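Local coordinates for plantacyanin (Spinacia oleracea, PDB 1F56), which is a basic blue copper protein of the phytocyanin family that binds a single copper ion and probably transfers single electrons, at residues I5-N10 / L25-I30. Sequence-based numbering, arbitrary orientation.
Sequences IGWSFN and LVFKYI
Ile5 and Phe27 pair side by side on adjacent parallel strands, 2-6 and 24-28, of the cupredoxin beta barrel. Three backbone hydrogen bonds establish the register: Ile5 N gives to Val26 O at 2.7 Å, Ile5 O accepts from Lys28 N, and Trp7 N gives to Lys28 O at 3.1 Å. The last extends the ladder one residue beyond strand 2-6, which carries the tryptophan across to an aromatic cluster with Phe27 and Tyr29. Trp7 holds CG anti to its own N (chi1 -163°), which sets the indole alongside Tyr29 and turns one of its faces to the edge of Phe27. From its base, CB lies 3.6 Å from Lys28 O and close to Tyr29 CD1. Next comes the five-membered ring, where Trp7 CD1 approaches Tyr29 CD1 to 3.6 Å; the two planes meet at 59°, an oblique pairing, with the indole carbon over a face of the tyrosine ring. Farther out, Trp7 CD2 and CE3 meet Phe27 CD2, and CZ3 meets Phe27 CE2. This end of the contact is edge-to-face: the planes stand at 87° and the centroids of the six-membered rings are 5.1 Å apart. The polar atoms of the cluster are satisfied outside it: Trp7 NE1 is hydrogen-bonded to Asn35 O, just ahead of strand 36-39, and Tyr29 OH to Asp61 OD2. Beyond lies the copper site: the Trp7 side chain touches the ligand Met84 and comes within about 5 Å of the metal, and the Tyr29 side chain lies near that of the ligand His34, so the cluster borders the site through both residues. Back along the strands, toward Leu25, the apolar packing continues, with Ile5 CG2 4.2 Å from Phe27 CD2 and Ile5 CG1 4.2 Å from Leu25 CD2.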
loop_
_atom_site.group_PDB
_atom_site.type_symbol
_atom_site.label_atom_id
_atom_site.label_comp_id
_atom_site.label_asym_id
_atom_site.label_seq_id
_atom_site.Cartn_x
_atom_site.Cartn_y
_atom_site.Cartn_z
ATOM N N ILE A 5 -7.842 -2.574 -4.449
ATOM C CA ILE A 5 -6.531 -2.392 -5.085
ATOM C C ILE A 5 -5.994 -3.770 -5.493
ATOM O O ILE A 5 -6.061 -4.710 -4.713
ATOM C CB ILE A 5 -5.504 -1.722 -4.126
ATOM C CG1 ILE A 5 -5.945 -0.296 -3.798
ATOM C CG2 ILE A 5 -4.126 -1.656 -4.790
ATOM C CD1 ILE A 5 -6.057 0.596 -5.031
ATOM N N GLY A 6 -5.493 -3.904 -6.718
ATOM C CA GLY A 6 -4.947 -5.190 -7.145
ATOM C C GLY A 6 -3.507 -5.177 -6.669
ATOM O O GLY A 6 -2.639 -4.564 -7.297
ATOM N N TRP A 7 -3.250 -5.831 -5.544
ATOM C CA TRP A 7 -1.911 -5.834 -4.953
ATOM C C TRP A 7 -1.017 -6.907 -5.554
ATOM O O TRP A 7 -1.068 -8.068 -5.162
ATOM C CB TRP A 7 -2.042 -6.028 -3.438
ATOM C CG TRP A 7 -0.831 -5.654 -2.642
ATOM C CD1 TRP A 7 -0.214 -6.422 -1.688
ATOM C CD2 TRP A 7 -0.124 -4.405 -2.674
ATOM N NE1 TRP A 7 0.822 -5.728 -1.121
ATOM C CE2 TRP A 7 0.909 -4.489 -1.705
ATOM C CE3 TRP A 7 -0.263 -3.218 -3.421
ATOM C CZ2 TRP A 7 1.801 -3.434 -1.460
ATOM C CZ3 TRP A 7 0.626 -2.158 -3.175
ATOM C CH2 TRP A 7 1.647 -2.278 -2.196
ATOM N N SER A 8 -0.204 -6.510 -6.522
ATOM C CA SER A 8 0.703 -7.433 -7.185
ATOM C C SER A 8 1.934 -6.664 -7.653
ATOM O O SER A 8 2.005 -5.448 -7.482
ATOM C CB SER A 8 0.017 -8.074 -8.385
ATOM O OG SER A 8 0.835 -9.101 -8.922
ATOM N N PHE A 9 2.898 -7.360 -8.248
ATOM C CA PHE A 9 4.106 -6.684 -8.729
ATOM C C PHE A 9 3.690 -5.530 -9.632
ATOM O O PHE A 9 4.319 -4.479 -9.655
ATOM C CB PHE A 9 5.004 -7.691 -9.453
ATOM C CG PHE A 9 5.614 -8.716 -8.526
ATOM C CD1 PHE A 9 6.774 -8.426 -7.818
ATOM C CD2 PHE A 9 4.988 -9.942 -8.314
ATOM C CE1 PHE A 9 7.301 -9.338 -6.910
ATOM C CE2 PHE A 9 5.505 -10.865 -7.408
ATOM C CZ PHE A 9 6.661 -10.562 -6.706
ATOM N N ASN A 10 2.611 -5.726 -10.373
ATOM C CA ASN A 10 2.102 -4.663 -11.217
ATOM C C ASN A 10 0.816 -4.217 -10.516
ATOM O O ASN A 10 -0.261 -4.768 -10.755
ATOM C CB ASN A 10 1.811 -5.179 -12.630
ATOM C CG ASN A 10 1.279 -4.090 -13.548
ATOM O OD1 ASN A 10 0.084 -3.780 -13.542
ATOM N ND2 ASN A 10 2.169 -3.490 -14.330
ATOM N N LEU A 25 -9.134 1.684 1.301
ATOM C CA LEU A 25 -8.515 0.912 0.216
ATOM C C LEU A 25 -8.573 -0.551 0.636
ATOM O O LEU A 25 -8.300 -0.884 1.796
ATOM C CB LEU A 25 -7.048 1.291 0.015
ATOM C CG LEU A 25 -6.743 2.707 -0.498
ATOM C CD1 LEU A 25 -5.259 2.827 -0.841
ATOM C CD2 LEU A 25 -7.600 2.997 -1.719
ATOM N N VAL A 26 -8.937 -1.429 -0.286
ATOM C CA VAL A 26 -8.970 -2.834 0.047
ATOM C C VAL A 26 -7.913 -3.527 -0.799
ATOM O O VAL A 26 -8.080 -3.685 -2.015
ATOM C CB VAL A 26 -10.353 -3.474 -0.222
ATOM C CG1 VAL A 26 -10.333 -4.939 0.274
ATOM C CG2 VAL A 26 -11.477 -2.689 0.509
ATOM N N PHE A 27 -6.810 -3.916 -0.159
ATOM C CA PHE A 27 -5.723 -4.595 -0.851
ATOM C C PHE A 27 -6.085 -6.072 -1.013
ATOM O O PHE A 27 -6.263 -6.810 -0.024
ATOM C CB PHE A 27 -4.405 -4.444 -0.073
ATOM C CG PHE A 27 -3.886 -3.033 -0.034
ATOM C CD1 PHE A 27 -4.414 -2.106 0.866
ATOM C CD2 PHE A 27 -2.889 -2.623 -0.914
ATOM C CE1 PHE A 27 -3.957 -0.789 0.889
ATOM C CE2 PHE A 27 -2.419 -1.302 -0.901
ATOM C CZ PHE A 27 -2.959 -0.384 0.007
ATOM N N LYS A 28 -6.188 -6.496 -2.269
ATOM C CA LYS A 28 -6.570 -7.865 -2.581
ATOM C C LYS A 28 -5.439 -8.636 -3.226
ATOM O O LYS A 28 -4.815 -8.158 -4.186
ATOM C CB LYS A 28 -7.801 -7.871 -3.493
ATOM C CG LYS A 28 -9.014 -7.207 -2.854
ATOM C CD LYS A 28 -10.307 -7.634 -3.516
ATOM C CE LYS A 28 -11.493 -7.298 -2.631
ATOM N NZ LYS A 28 -12.781 -7.763 -3.210
ATOM N N TYR A 29 -5.180 -9.825 -2.671
ATOM C CA TYR A 29 -4.118 -10.709 -3.138
ATOM C C TYR A 29 -4.242 -12.044 -2.397
ATOM O O TYR A 29 -5.113 -12.204 -1.530
ATOM C CB TYR A 29 -2.746 -10.080 -2.851
ATOM C CG TYR A 29 -2.546 -9.735 -1.387
ATOM C CD1 TYR A 29 -3.032 -8.539 -0.857
ATOM C CD2 TYR A 29 -1.907 -10.627 -0.519
ATOM C CE1 TYR A 29 -2.883 -8.239 0.510
ATOM C CE2 TYR A 29 -1.759 -10.337 0.851
ATOM C CZ TYR A 29 -2.250 -9.145 1.353
ATOM O OH TYR A 29 -2.121 -8.866 2.696
ATOM N N ILE A 30 -3.387 -13.006 -2.731
ATOM C CA ILE A 30 -3.462 -14.309 -2.078
ATOM C C ILE A 30 -2.667 -14.266 -0.781
ATOM O O ILE A 30 -1.460 -13.978 -0.770
ATOM C CB ILE A 30 -2.887 -15.452 -2.969
ATOM C CG1 ILE A 30 -3.766 -15.667 -4.200
ATOM C CG2 ILE A 30 -2.856 -16.758 -2.182
ATOM C CD1 ILE A 30 -3.171 -16.633 -5.223
#